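Local coordinates for uncharacterized protein (PDB 4FXT) that is of unknown function but combines a DUF3823 N-terminal domain of the transthyretin clan with a C-terminal domain of the E-set clan, at residues Ala8-Lys13 with Tyr53-Phe58; Glu19-Arg24 with Glu190-Gln195; Ser27-Leu32 with Pro44-Gln49; Tyr62-Met67 with Gln90-Thr95. All coordinates share one frame; numbering follows the deposited sequence.

Contact 1: Ala8-Lys13 with Tyr53-Phe58; sequences ATLTGK and YSVSLF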
loop_
_atom_site.group_PDB
_atom_site.type_symbol
_atom_site.label_atom_id
_atom_site.label_comp_id
_atom_site.label_asym_id
_atom_site.label_seq_id
_atom_site.Cartn_x
_atom_site.Cartn_y
_atom_site.Cartn_z
ATOM N N ALA A 8 18.781 12.639 -14.297
ATOM C CA ALA A 8 17.335 12.891 -14.238
ATOM C C ALA A 8 16.632 12.189 -13.048
ATOM O O ALA A 8 17.228 11.342 -12.383
ATOM C CB ALA A 8 16.707 12.404 -15.533
ATOM N N THR A 9 15.344 12.543 -12.813
ATOM C CA THR A 9 14.515 11.973 -11.744
ATOM C C THR A 9 13.290 11.291 -12.351
ATOM O O THR A 9 12.505 11.946 -13.033
ATOM C CB THR A 9 14.090 13.081 -10.732
ATOM O OG1 THR A 9 15.227 13.777 -10.249
ATOM C CG2 THR A 9 13.350 12.540 -9.558
ATOM N N LEU A 10 13.107 9.984 -12.082
ATOM C CA LEU A 10 11.922 9.214 -12.493
ATOM C C LEU A 10 11.017 9.045 -11.308
ATOM O O LEU A 10 11.412 8.408 -10.335
ATOM C CB LEU A 10 12.245 7.844 -13.113
ATOM C CG LEU A 10 11.009 6.972 -13.465
ATOM C CD1 LEU A 10 10.134 7.615 -14.562
ATOM C CD2 LEU A 10 11.417 5.585 -13.883
ATOM N N THR A 11 9.816 9.617 -11.369
ATOM C CA THR A 11 8.849 9.525 -10.265
ATOM C C THR A 11 7.544 8.970 -10.805
ATOM O O THR A 11 7.345 8.936 -12.001
ATOM C CB THR A 11 8.632 10.905 -9.535
ATOM O OG1 THR A 11 8.170 11.867 -10.476
ATOM C CG2 THR A 11 9.888 11.442 -8.864
ATOM N N GLY A 12 6.685 8.522 -9.909
ATOM C CA GLY A 12 5.391 7.955 -10.252
ATOM C C GLY A 12 4.724 7.300 -9.063
ATOM O O GLY A 12 5.085 7.563 -7.915
ATOM N N LYS A 13 3.733 6.447 -9.344
ATOM C CA LYS A 13 2.912 5.739 -8.368
ATOM C C LYS A 13 2.513 4.354 -8.850
ATOM O O LYS A 13 2.260 4.185 -10.048
ATOM C CB LYS A 13 1.615 6.532 -8.076
ATOM C CG LYS A 13 1.747 7.904 -7.447
ATOM C CD LYS A 13 0.410 8.694 -7.478
ATOM C CE LYS A 13 -0.041 9.133 -8.862
ATOM N NZ LYS A 13 -1.252 9.981 -8.807
ATOM N N TYR A 53 6.940 6.348 -5.793
ATOM C CA TYR A 53 8.356 6.060 -5.892
ATOM C C TYR A 53 9.096 7.228 -6.582
ATOM O O TYR A 53 8.482 8.033 -7.300
ATOM C CB TYR A 53 8.567 4.757 -6.658
ATOM C CG TYR A 53 8.320 4.902 -8.155
ATOM C CD1 TYR A 53 9.345 5.300 -9.019
ATOM C CD2 TYR A 53 7.058 4.658 -8.704
ATOM C CE1 TYR A 53 9.120 5.463 -10.380
ATOM C CE2 TYR A 53 6.823 4.818 -10.070
ATOM C CZ TYR A 53 7.856 5.233 -10.901
ATOM O OH TYR A 53 7.658 5.382 -12.250
ATOM N N SER A 54 10.424 7.294 -6.379
ATOM C CA SER A 54 11.367 8.251 -6.999
ATOM C C SER A 54 12.697 7.593 -7.070
ATOM O O SER A 54 13.057 6.879 -6.117
ATOM C CB SER A 54 11.451 9.579 -6.255
ATOM O OG SER A 54 12.071 9.416 -4.987
ATOM N N VAL A 55 13.408 7.767 -8.194
ATOM C CA VAL A 55 14.707 7.134 -8.433
ATOM C C VAL A 55 15.477 8.041 -9.370
ATOM O O VAL A 55 14.902 8.508 -10.354
ATOM C CB VAL A 55 14.554 5.664 -8.973
ATOM C CG1 VAL A 55 13.676 5.574 -10.235
ATOM C CG2 VAL A 55 15.904 4.972 -9.168
ATOM N N SER A 56 16.742 8.373 -9.030
ATOM C CA SER A 56 17.544 9.201 -9.936
ATOM C C SER A 56 18.269 8.262 -10.896
ATOM O O SER A 56 18.791 7.207 -10.497
ATOM C CB SER A 56 18.504 10.141 -9.210
ATOM O OG SER A 56 19.537 9.433 -8.550
ATOM N N LEU A 57 18.196 8.599 -12.180
ATOM C CA LEU A 57 18.749 7.809 -13.273
ATOM C C LEU A 57 19.436 8.648 -14.306
ATOM O O LEU A 57 19.118 9.833 -14.451
ATOM C CB LEU A 57 17.605 7.059 -13.980
ATOM C CG LEU A 57 16.706 6.139 -13.198
ATOM C CD1 LEU A 57 15.465 5.857 -13.976
ATOM C CD2 LEU A 57 17.407 4.873 -12.803
ATOM N N PHE A 58 20.298 8.023 -15.109
ATOM C CA PHE A 58 20.852 8.730 -16.244
ATOM C C PHE A 58 19.843 8.637 -17.364
ATOM O O PHE A 58 19.049 7.688 -17.379
ATOM C CB PHE A 58 22.237 8.197 -16.650
ATOM C CG PHE A 58 23.317 8.479 -15.640
ATOM C CD1 PHE A 58 23.860 9.759 -15.517
ATOM C CD2 PHE A 58 23.824 7.465 -14.840
ATOM C CE1 PHE A 58 24.851 10.032 -14.562
ATOM C CE2 PHE A 58 24.825 7.733 -13.894
ATOM C CZ PHE A 58 25.334 9.015 -13.764
#
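Tyr53 sits opposite Gly12 at one end of an antiparallel strand pair in the N-terminal domain, whose sequence places it in the transthyretin clan. Two backbone bonds join these residues: Tyr53 N to Gly12 O at 3.1 Å, and Gly12 N to Tyr53 O. The ring does not stay over its own strand. CG lies between the backbone N and the carbonyl carbon (chi1 74°), and this swings the ring across Gly12, where no side chain stands in the way. Gly12 N lies 3.6 Å above the ring plane, toward the rim. Leu10 CG comes to the ring edge, 3.9 Å from Tyr53 CE1. The hydroxyl reaches further and is hydrogen-bonded to Gln90 O of strand 88-93, which lies on the other side of strand 7-16. A leucine in place of Tyr53 would probably leave Gly12 without its flat cover and Gln90 O without this hydroxyl partner. Ser54 faces the other side of the sheet beside Thr11, as a non-hydrogen-bonded pair. Its CB rests 3.6 Å from Thr11 CG2. Val55 pairs with Leu10 through both backbone bonds. Leu10 N donates to Val55 O at 2.9 Å, and Val55 N returns to Leu10 O. Val55 CG1 packs on Leu10 CB. Ser56, beside Thr9, turns to the same face as Ser54, and its CA makes a CA-H...O contact with Ala8 O. Leu57 comes back to the face of Tyr53, Val55 and Leu10. Its N binds Ala8 O at 2.9 Å, and its CD1 rests 3.9 Å from Leu10 CB.

Contact 2: Glu19-Arg24 with Glu190-Gln195; sequences EAVGVR and EYCYSQ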
loop_
_atom_site.group_PDB
_atom_site.type_symbol
_atom_site.label_atom_id
_atom_site.label_comp_id
_atom_site.label_asym_id
_atom_site.label_seq_id
_atom_site.Cartn_x
_atom_site.Cartn_y
_atom_site.Cartn_z
ATOM N N GLU A 19 -5.954 4.838 -8.565
ATOM C CA GLU A 19 -5.599 5.162 -7.178
ATOM C C GLU A 19 -4.242 4.603 -6.814
ATOM O O GLU A 19 -3.883 3.495 -7.269
ATOM C CB GLU A 19 -6.651 4.598 -6.195
ATOM C CG GLU A 19 -8.039 5.184 -6.313
ATOM C CD GLU A 19 -9.016 4.787 -5.220
ATOM O OE1 GLU A 19 -8.581 4.558 -4.066
ATOM O OE2 GLU A 19 -10.236 4.816 -5.499
ATOM N N ALA A 20 -3.492 5.331 -5.968
ATOM C CA ALA A 20 -2.199 4.825 -5.491
ATOM C C ALA A 20 -2.424 3.682 -4.512
ATOM O O ALA A 20 -3.234 3.815 -3.583
ATOM C CB ALA A 20 -1.399 5.940 -4.851
ATOM N N VAL A 21 -1.784 2.544 -4.777
ATOM C CA VAL A 21 -1.934 1.318 -3.986
ATOM C C VAL A 21 -1.059 1.410 -2.735
ATOM O O VAL A 21 0.167 1.423 -2.825
ATOM C CB VAL A 21 -1.612 0.044 -4.803
ATOM C CG1 VAL A 21 -1.744 -1.197 -3.946
ATOM C CG2 VAL A 21 -2.528 -0.071 -6.007
ATOM N N GLY A 22 -1.715 1.413 -1.578
ATOM C CA GLY A 22 -1.045 1.494 -0.288
ATOM C C GLY A 22 -0.235 0.256 0.011
ATOM O O GLY A 22 -0.667 -0.870 -0.269
ATOM N N VAL A 23 0.975 0.458 0.543
ATOM C CA VAL A 23 1.763 -0.709 0.853
ATOM C C VAL A 23 2.565 -0.430 2.140
ATOM O O VAL A 23 2.471 0.681 2.674
ATOM C CB VAL A 23 2.643 -1.066 -0.362
ATOM C CG1 VAL A 23 3.815 -0.107 -0.523
ATOM C CG2 VAL A 23 3.120 -2.484 -0.243
ATOM N N ARG A 24 3.274 -1.460 2.681
ATOM C CA ARG A 24 4.087 -1.286 3.882
ATOM C C ARG A 24 5.449 -0.621 3.495
ATOM O O ARG A 24 6.099 -1.037 2.523
ATOM C CB ARG A 24 4.292 -2.623 4.604
ATOM C CG ARG A 24 5.162 -2.508 5.844
ATOM C CD ARG A 24 5.347 -3.793 6.608
ATOM N NE ARG A 24 6.096 -4.780 5.835
ATOM C CZ ARG A 24 7.416 -4.918 5.857
ATOM N NH1 ARG A 24 8.163 -4.129 6.622
ATOM N NH2 ARG A 24 7.999 -5.841 5.112
ATOM N N GLU A 190 2.888 -9.978 1.902
ATOM C CA GLU A 190 2.592 -8.628 2.315
ATOM C C GLU A 190 1.108 -8.326 2.296
ATOM O O GLU A 190 0.376 -8.830 1.466
ATOM C CB GLU A 190 3.323 -7.677 1.319
ATOM C CG GLU A 190 3.753 -6.353 1.892
ATOM C CD GLU A 190 4.730 -6.525 3.037
ATOM O OE1 GLU A 190 5.619 -7.420 3.003
ATOM O OE2 GLU A 190 4.602 -5.711 3.975
ATOM N N TYR A 191 0.689 -7.433 3.181
ATOM C CA TYR A 191 -0.647 -6.896 3.166
ATOM C C TYR A 191 -0.753 -5.800 2.142
ATOM O O TYR A 191 0.236 -5.112 1.854
ATOM C CB TYR A 191 -1.053 -6.342 4.553
ATOM C CG TYR A 191 -1.494 -7.312 5.620
ATOM C CD1 TYR A 191 -0.574 -8.132 6.265
ATOM C CD2 TYR A 191 -2.795 -7.288 6.114
ATOM C CE1 TYR A 191 -0.962 -9.007 7.274
ATOM C CE2 TYR A 191 -3.194 -8.142 7.146
ATOM C CZ TYR A 191 -2.265 -8.992 7.732
ATOM O OH TYR A 191 -2.619 -9.833 8.760
ATOM N N CYS A 192 -1.950 -5.573 1.654
ATOM C CA CYS A 192 -2.269 -4.429 0.843
ATOM C C CYS A 192 -3.055 -3.483 1.716
ATOM O O CYS A 192 -3.989 -3.917 2.395
ATOM C CB CYS A 192 -3.006 -4.794 -0.436
ATOM S SG CYS A 192 -3.481 -3.343 -1.424
ATOM N N TYR A 193 -2.659 -2.215 1.754
ATOM C CA TYR A 193 -3.255 -1.274 2.678
ATOM C C TYR A 193 -3.954 -0.103 2.038
ATOM O O TYR A 193 -3.736 0.273 0.881
ATOM C CB TYR A 193 -2.148 -0.678 3.575
ATOM C CG TYR A 193 -1.329 -1.661 4.387
ATOM C CD1 TYR A 193 -0.194 -2.269 3.847
ATOM C CD2 TYR A 193 -1.630 -1.911 5.723
ATOM C CE1 TYR A 193 0.577 -3.151 4.598
ATOM C CE2 TYR A 193 -0.863 -2.788 6.486
ATOM C CZ TYR A 193 0.247 -3.391 5.925
ATOM O OH TYR A 193 0.999 -4.230 6.709
ATOM N N SER A 194 -4.767 0.527 2.880
ATOM C CA SER A 194 -5.429 1.797 2.664
ATOM C C SER A 194 -4.412 2.870 2.860
ATOM O O SER A 194 -3.281 2.574 3.269
ATOM C CB SER A 194 -6.592 1.933 3.635
ATOM O OG SER A 194 -6.061 2.038 4.947
ATOM N N GLN A 195 -4.810 4.127 2.711
ATOM C CA GLN A 195 -3.871 5.180 3.009
ATOM C C GLN A 195 -3.760 5.325 4.535
ATOM O O GLN A 195 -4.710 4.961 5.243
ATOM C CB GLN A 195 -4.286 6.489 2.319
ATOM C CG GLN A 195 -3.966 6.484 0.806
ATOM C CD GLN A 195 -2.468 6.343 0.445
ATOM O OE1 GLN A 195 -1.587 7.041 1.004
ATOM N NE2 GLN A 195 -2.155 5.475 -0.540
#
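Arg24 and Glu190 form a salt bridge between the N-terminal and C-terminal DUF3823 domains. Arg24 NE donates to Glu190 OE2 over 2.6 Å, and OE2 accepts the hydrogen bond on its syn lone pair. The bond is moderately bent, with 153° at the hydrogen. Glu190 OE1 lies at the guanidinium edge but stays further off, 3.6 Å from Arg24 NH2, so the pairing is one-sided. The carboxylate and guanidinium planes are 37° apart. Arg24 runs straight as far as CD and then bends at chi3 (66°), which brings NE to the acid. Because Glu190 is buried, the guanidinium is likely to help keep it ionised. A second polar link is made by the backbone: Tyr193 N donates to Gly22 O at 3.1 Å. The Tyr193 ring passes along the Arg24 backbone, with CE1 3.8 Å from Arg24 CB. Its hydroxyl is satisfied elsewhere, by Glu142 N. Val21 CG1 and Cys192 SG add an apolar touch at 3.7 Å. Arg180 of strand 176-185 binds both segments: its NH2 holds Val23 O and its NE holds Ser194 O. Backbone bonds tie Val21 to Ala14 and Val23 to Gln49 on the N-terminal side, and Cys192 to Val183 and Ser194 to Val181 on the C-terminal side. The contact thus joins the loop after strand 19-20 to the start of strand 192-200, which is an outermost strand of its antiparallel sheet beside strand 176-185.

Contact 3: Ser27-Leu32 with Pro44-Gln49; sequences SSEFAL and PVYIAQ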
loop_
_atom_site.group_PDB
_atom_site.type_symbol
_atom_site.label_atom_id
_atom_site.label_comp_id
_atom_site.label_asym_id
_atom_site.label_seq_id
_atom_site.Cartn_x
_atom_site.Cartn_y
_atom_site.Cartn_z
ATOM N N SER A 27 8.921 -2.468 1.943
ATOM C CA SER A 27 8.562 -3.859 1.653
ATOM C C SER A 27 8.483 -4.191 0.154
ATOM O O SER A 27 8.768 -5.325 -0.256
ATOM C CB SER A 27 7.201 -4.175 2.263
ATOM O OG SER A 27 6.179 -3.444 1.613
ATOM N N SER A 28 8.032 -3.197 -0.636
ATOM C CA SER A 28 7.764 -3.386 -2.051
ATOM C C SER A 28 8.687 -2.563 -2.922
ATOM O O SER A 28 9.130 -1.465 -2.549
ATOM C CB SER A 28 6.317 -3.011 -2.334
ATOM O OG SER A 28 5.504 -3.802 -1.485
ATOM N N GLU A 29 8.978 -3.136 -4.103
ATOM C CA GLU A 29 9.892 -2.602 -5.106
ATOM C C GLU A 29 9.468 -2.896 -6.526
ATOM O O GLU A 29 8.563 -3.701 -6.774
ATOM C CB GLU A 29 11.281 -3.236 -4.910
ATOM C CG GLU A 29 11.954 -2.987 -3.578
ATOM C CD GLU A 29 13.175 -3.832 -3.267
ATOM O OE1 GLU A 29 13.802 -4.405 -4.193
ATOM O OE2 GLU A 29 13.507 -3.904 -2.061
ATOM N N PHE A 30 10.187 -2.254 -7.455
ATOM C CA PHE A 30 10.225 -2.485 -8.894
ATOM C C PHE A 30 11.702 -2.623 -9.272
ATOM O O PHE A 30 12.569 -2.141 -8.541
ATOM C CB PHE A 30 9.499 -1.419 -9.741
ATOM C CG PHE A 30 8.043 -1.164 -9.458
ATOM C CD1 PHE A 30 7.113 -2.197 -9.522
ATOM C CD2 PHE A 30 7.568 0.130 -9.333
ATOM C CE1 PHE A 30 5.749 -1.949 -9.286
ATOM C CE2 PHE A 30 6.203 0.385 -9.140
ATOM C CZ PHE A 30 5.305 -0.655 -9.093
ATOM N N ALA A 31 12.003 -3.306 -10.364
ATOM C CA ALA A 31 13.377 -3.424 -10.830
ATOM C C ALA A 31 13.484 -2.781 -12.184
ATOM O O ALA A 31 12.616 -2.976 -13.051
ATOM C CB ALA A 31 13.832 -4.874 -10.869
ATOM N N LEU A 32 14.535 -1.981 -12.348
ATOM C CA LEU A 32 14.761 -1.203 -13.544
ATOM C C LEU A 32 16.003 -1.755 -14.292
ATOM O O LEU A 32 17.062 -1.964 -13.708
ATOM C CB LEU A 32 14.919 0.249 -13.083
ATOM C CG LEU A 32 14.287 1.335 -13.926
ATOM C CD1 LEU A 32 12.922 0.941 -14.449
ATOM C CD2 LEU A 32 14.196 2.619 -13.142
ATOM N N PRO A 44 17.280 -0.968 -8.290
ATOM C CA PRO A 44 16.059 -1.078 -7.450
ATOM C C PRO A 44 15.266 0.241 -7.423
ATOM O O PRO A 44 15.846 1.312 -7.567
ATOM C CB PRO A 44 16.605 -1.429 -6.066
ATOM C CG PRO A 44 18.012 -0.823 -6.056
ATOM C CD PRO A 44 18.511 -0.808 -7.478
ATOM N N VAL A 45 13.950 0.155 -7.234
ATOM C CA VAL A 45 13.019 1.286 -7.229
ATOM C C VAL A 45 12.071 1.085 -6.030
ATOM O O VAL A 45 10.995 0.467 -6.123
ATOM C CB VAL A 45 12.263 1.477 -8.577
ATOM C CG1 VAL A 45 11.302 2.655 -8.502
ATOM C CG2 VAL A 45 13.230 1.667 -9.749
ATOM N N TYR A 46 12.500 1.641 -4.900
ATOM C CA TYR A 46 11.878 1.491 -3.611
ATOM C C TYR A 46 10.601 2.354 -3.506
ATOM O O TYR A 46 10.605 3.585 -3.681
ATOM C CB TYR A 46 12.883 1.850 -2.523
ATOM C CG TYR A 46 14.167 1.043 -2.613
ATOM C CD1 TYR A 46 14.202 -0.300 -2.230
ATOM C CD2 TYR A 46 15.365 1.637 -3.027
ATOM C CE1 TYR A 46 15.391 -1.032 -2.254
ATOM C CE2 TYR A 46 16.559 0.904 -3.074
ATOM C CZ TYR A 46 16.566 -0.428 -2.677
ATOM O OH TYR A 46 17.706 -1.191 -2.726
ATOM N N ILE A 47 9.488 1.664 -3.250
ATOM C CA ILE A 47 8.143 2.235 -3.178
ATOM C C ILE A 47 7.836 2.598 -1.739
ATOM O O ILE A 47 7.952 1.739 -0.841
ATOM C CB ILE A 47 7.105 1.219 -3.748
ATOM C CG1 ILE A 47 7.588 0.578 -5.080
ATOM C CG2 ILE A 47 5.677 1.813 -3.841
ATOM C CD1 ILE A 47 6.809 -0.605 -5.514
ATOM N N ALA A 48 7.419 3.878 -1.546
ATOM C CA ALA A 48 6.997 4.482 -0.292
ATOM C C ALA A 48 5.638 3.913 0.130
ATOM O O ALA A 48 4.955 3.275 -0.689
ATOM C CB ALA A 48 6.936 6.003 -0.436
ATOM N N GLN A 49 5.249 4.103 1.422
ATOM C CA GLN A 49 3.998 3.524 1.969
ATOM C C GLN A 49 2.711 4.072 1.263
ATOM O O GLN A 49 1.656 3.433 1.357
ATOM C CB GLN A 49 3.879 3.772 3.466
ATOM C CG GLN A 49 3.878 5.237 3.832
ATOM C CD GLN A 49 2.688 5.543 4.690
ATOM O OE1 GLN A 49 2.269 4.745 5.593
ATOM N NE2 GLN A 49 2.141 6.739 4.429
#
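Ile47 CD1 stands over the centre of one face of the Phe30 ring. It lies 3.8 Å from the ring centroid and only 11° off the normal, a clear CH-pi contact. The two side chains meet at about a right angle, so Ile47 presents its terminal methyl to the ring rather than its flank. The Tyr46 ring is met differently, at its edge. Glu29 OE2 lies near the ring plane, 3.4 Å from Tyr46 CE1. Glu29 and Tyr46 run side by side and point the same way, with the carboxylate turned 77° from the ring. Glu29 is extended beyond CG, and this carries its acid along the ring, with CG 3.8 Å from Tyr46 CD1. On the opposite face of the sheet from this pair, Val45 CG2 packs against Leu32 CD2 at 3.7 Å, and Val45 CB approaches Phe30 CB. The backbone ladder belongs to a beta hairpin. Ile47 N binds Ser28 O at 3.2 Å, and Phe30 N binds Val45 O at 3.1 Å. The return bond, from Val45 N to Phe30 O, is weak because it is bent. Val45 O also receives a CA-H...O contact from Glu29. Phe30, Leu32, Val45 and Ile47 are all buried, and their side chains supply the apolar side of the hairpin. Strand 43-46 is an outermost strand of its sheet in this chain. Strand 28-33 lies between it and strand 60-68. Across the interior, Leu32 touches Leu10 and Leu57, while Val45 touches Tyr53 and Val55 of strand 52-58.

Contact 4: Tyr62-Met67 with Gln90-Thr95; sequences YKLVRM and QDIPVT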
loop_
_atom_site.group_PDB
_atom_site.type_symbol
_atom_site.label_atom_id
_atom_site.label_comp_id
_atom_site.label_asym_id
_atom_site.label_seq_id
_atom_site.Cartn_x
_atom_site.Cartn_y
_atom_site.Cartn_z
ATOM N N TYR A 62 14.719 2.436 -20.460
ATOM C CA TYR A 62 14.681 1.435 -19.396
ATOM C C TYR A 62 13.493 0.505 -19.528
ATOM O O TYR A 62 12.471 0.879 -20.116
ATOM C CB TYR A 62 14.612 2.117 -18.023
ATOM C CG TYR A 62 15.843 2.912 -17.656
ATOM C CD1 TYR A 62 15.954 4.258 -17.992
ATOM C CD2 TYR A 62 16.887 2.327 -16.950
ATOM C CE1 TYR A 62 17.107 4.987 -17.687
ATOM C CE2 TYR A 62 18.025 3.058 -16.602
ATOM C CZ TYR A 62 18.132 4.387 -16.977
ATOM O OH TYR A 62 19.262 5.099 -16.650
ATOM N N LYS A 63 13.625 -0.709 -18.960
ATOM C CA LYS A 63 12.582 -1.728 -18.889
ATOM C C LYS A 63 12.292 -2.005 -17.403
ATOM O O LYS A 63 13.223 -2.344 -16.664
ATOM C CB LYS A 63 12.996 -2.998 -19.662
ATOM N N LEU A 64 11.029 -1.782 -16.954
ATOM C CA LEU A 64 10.614 -1.970 -15.559
ATOM C C LEU A 64 9.797 -3.231 -15.414
ATOM O O LEU A 64 8.897 -3.483 -16.222
ATOM C CB LEU A 64 9.803 -0.752 -15.035
ATOM C CG LEU A 64 9.355 -0.752 -13.556
ATOM C CD1 LEU A 64 9.255 0.584 -13.034
ATOM C CD2 LEU A 64 8.045 -1.482 -13.368
ATOM N N VAL A 65 10.073 -3.999 -14.338
ATOM C CA VAL A 65 9.348 -5.230 -14.030
ATOM C C VAL A 65 8.892 -5.229 -12.601
ATOM O O VAL A 65 9.559 -4.676 -11.723
ATOM C CB VAL A 65 10.149 -6.526 -14.310
ATOM C CG1 VAL A 65 10.270 -6.797 -15.799
ATOM C CG2 VAL A 65 11.518 -6.525 -13.618
ATOM N N ARG A 66 7.748 -5.868 -12.372
ATOM C CA ARG A 66 7.162 -6.041 -11.044
ATOM C C ARG A 66 7.747 -7.303 -10.459
ATOM O O ARG A 66 7.810 -8.330 -11.136
ATOM C CB ARG A 66 5.618 -6.082 -11.112
ATOM C CG ARG A 66 4.944 -4.897 -11.800
ATOM C CD ARG A 66 3.508 -5.251 -12.107
ATOM N NE ARG A 66 2.857 -4.353 -13.070
ATOM C CZ ARG A 66 2.942 -4.463 -14.402
ATOM N NH1 ARG A 66 3.769 -5.348 -14.957
ATOM N NH2 ARG A 66 2.282 -3.619 -15.185
HETATM N N MSE A 67 8.214 -7.231 -9.227
HETATM C CA MSE A 67 8.823 -8.372 -8.529
HETATM C C MSE A 67 8.779 -8.136 -6.996
HETATM O O MSE A 67 8.081 -7.219 -6.503
HETATM C CB MSE A 67 10.277 -8.624 -9.024
HETATM C CG MSE A 67 11.083 -7.339 -9.260
HETATM SE SE MSE A 67 11.320 -6.116 -7.731
HETATM C CE MSE A 67 12.612 -7.251 -6.653
ATOM N N GLN A 90 6.070 8.600 -14.618
ATOM C CA GLN A 90 5.256 7.537 -15.198
ATOM C C GLN A 90 4.686 6.643 -14.095
ATOM O O GLN A 90 5.421 6.055 -13.303
ATOM C CB GLN A 90 6.051 6.704 -16.219
ATOM C CG GLN A 90 5.194 5.689 -16.986
ATOM C CD GLN A 90 5.898 5.061 -18.165
ATOM O OE1 GLN A 90 6.831 5.621 -18.754
ATOM N NE2 GLN A 90 5.371 3.935 -18.619
ATOM N N ASP A 91 3.360 6.551 -14.045
ATOM C CA ASP A 91 2.692 5.695 -13.080
ATOM C C ASP A 91 2.778 4.250 -13.574
ATOM O O ASP A 91 2.784 4.006 -14.785
ATOM C CB ASP A 91 1.242 6.158 -12.854
ATOM C CG ASP A 91 1.085 7.525 -12.172
ATOM O OD1 ASP A 91 2.066 8.005 -11.560
ATOM O OD2 ASP A 91 -0.039 8.085 -12.201
ATOM N N ILE A 92 2.918 3.299 -12.635
ATOM C CA ILE A 92 3.057 1.878 -12.962
ATOM C C ILE A 92 1.763 1.149 -12.598
ATOM O O ILE A 92 1.471 0.968 -11.418
ATOM C CB ILE A 92 4.292 1.223 -12.272
ATOM C CG1 ILE A 92 5.594 2.011 -12.559
ATOM C CG2 ILE A 92 4.433 -0.261 -12.623
ATOM C CD1 ILE A 92 5.992 2.175 -14.069
ATOM N N PRO A 93 0.986 0.686 -13.601
ATOM C CA PRO A 93 -0.238 -0.046 -13.272
ATOM C C PRO A 93 0.117 -1.398 -12.651
ATOM O O PRO A 93 1.009 -2.135 -13.142
ATOM C CB PRO A 93 -0.957 -0.161 -14.619
ATOM C CG PRO A 93 0.116 -0.107 -15.627
ATOM C CD PRO A 93 1.180 0.781 -15.067
ATOM N N VAL A 94 -0.502 -1.646 -11.499
ATOM C CA VAL A 94 -0.358 -2.890 -10.772
ATOM C C VAL A 94 -1.762 -3.503 -10.662
ATOM O O VAL A 94 -2.763 -2.811 -10.925
ATOM C CB VAL A 94 0.353 -2.738 -9.400
ATOM C CG1 VAL A 94 1.778 -2.237 -9.572
ATOM C CG2 VAL A 94 -0.443 -1.864 -8.421
ATOM N N THR A 95 -1.833 -4.811 -10.325
ATOM C CA THR A 95 -3.111 -5.489 -10.146
ATOM C C THR A 95 -3.015 -6.199 -8.753
ATOM O O THR A 95 -2.454 -7.297 -8.639
ATOM C CB THR A 95 -3.476 -6.422 -11.354
ATOM O OG1 THR A 95 -2.620 -7.559 -11.394
ATOM C CG2 THR A 95 -3.491 -5.681 -12.715
#
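Arg66 grips the carbonyl oxygen of Pro93 side-on with two nitrogens. NE lies 2.9 Å from Pro93 O and NH2 lies 2.8 Å from the same atom. Pro93 O sits in the guanidinium plane, at its edge. NE also lies in the carbonyl plane, whereas NH2 is tilted from it by 20°. Next to this polar pair is an apolar one. Leu64 and Ile92 reach toward each other tip to tip, with their CD1 atoms 3.8 Å apart. Leu64 CD2 also meets Ile92 CG2, so both branches of the leucine take part. The backbones stay well apart here: Leu64 CA and Ile92 CA are 8.9 Å from each other, and side chains bridge the gap. Further out, Arg66 runs extended from CG to NE, which lets it cross from its own strand to the Pro93 carbonyl. Its NH1 forms a salt bridge with Asp78 OD2. This bridge and the two bonds to Pro93 O probably limit how far the guanidinium can turn. A leucine in place of Arg66 would probably leave Pro93 O without either donor and Asp78 without its charged mate. Phe30 touches Leu64, Arg66 and Ile92, and fills in beside them. Strand 60-68 lies between strands 28-33 and 79-84 in one sheet. Strand 88-93 runs parallel to strand 7-16 in the other, and the contact joins the two sheets through the side chains between them.

Contacts 1, 3 and 4 lie within the N-terminal domain, and contact 2 links it to the C-terminal one. Contact 1 is in the sheet that holds strands 7-16, 52-58 and 88-93. Contact 3 is in the facing sheet, about 11 Å away between centres, and contact 4 spans the two. Contacts 3 and 4 are about 10 Å apart, and their strands 28-33 and 60-68 are neighbours in one sheet. Along the chain, contact 3 is nested inside the loop closed by contact 1, and contact 4 follows. Contact 2 crosses contact 1, about 20 Å off, and encloses contacts 3 and 4. It meets contact 3 through the Val23 and Gln49 backbones, so the domain interface adjoins the N-terminal sheets.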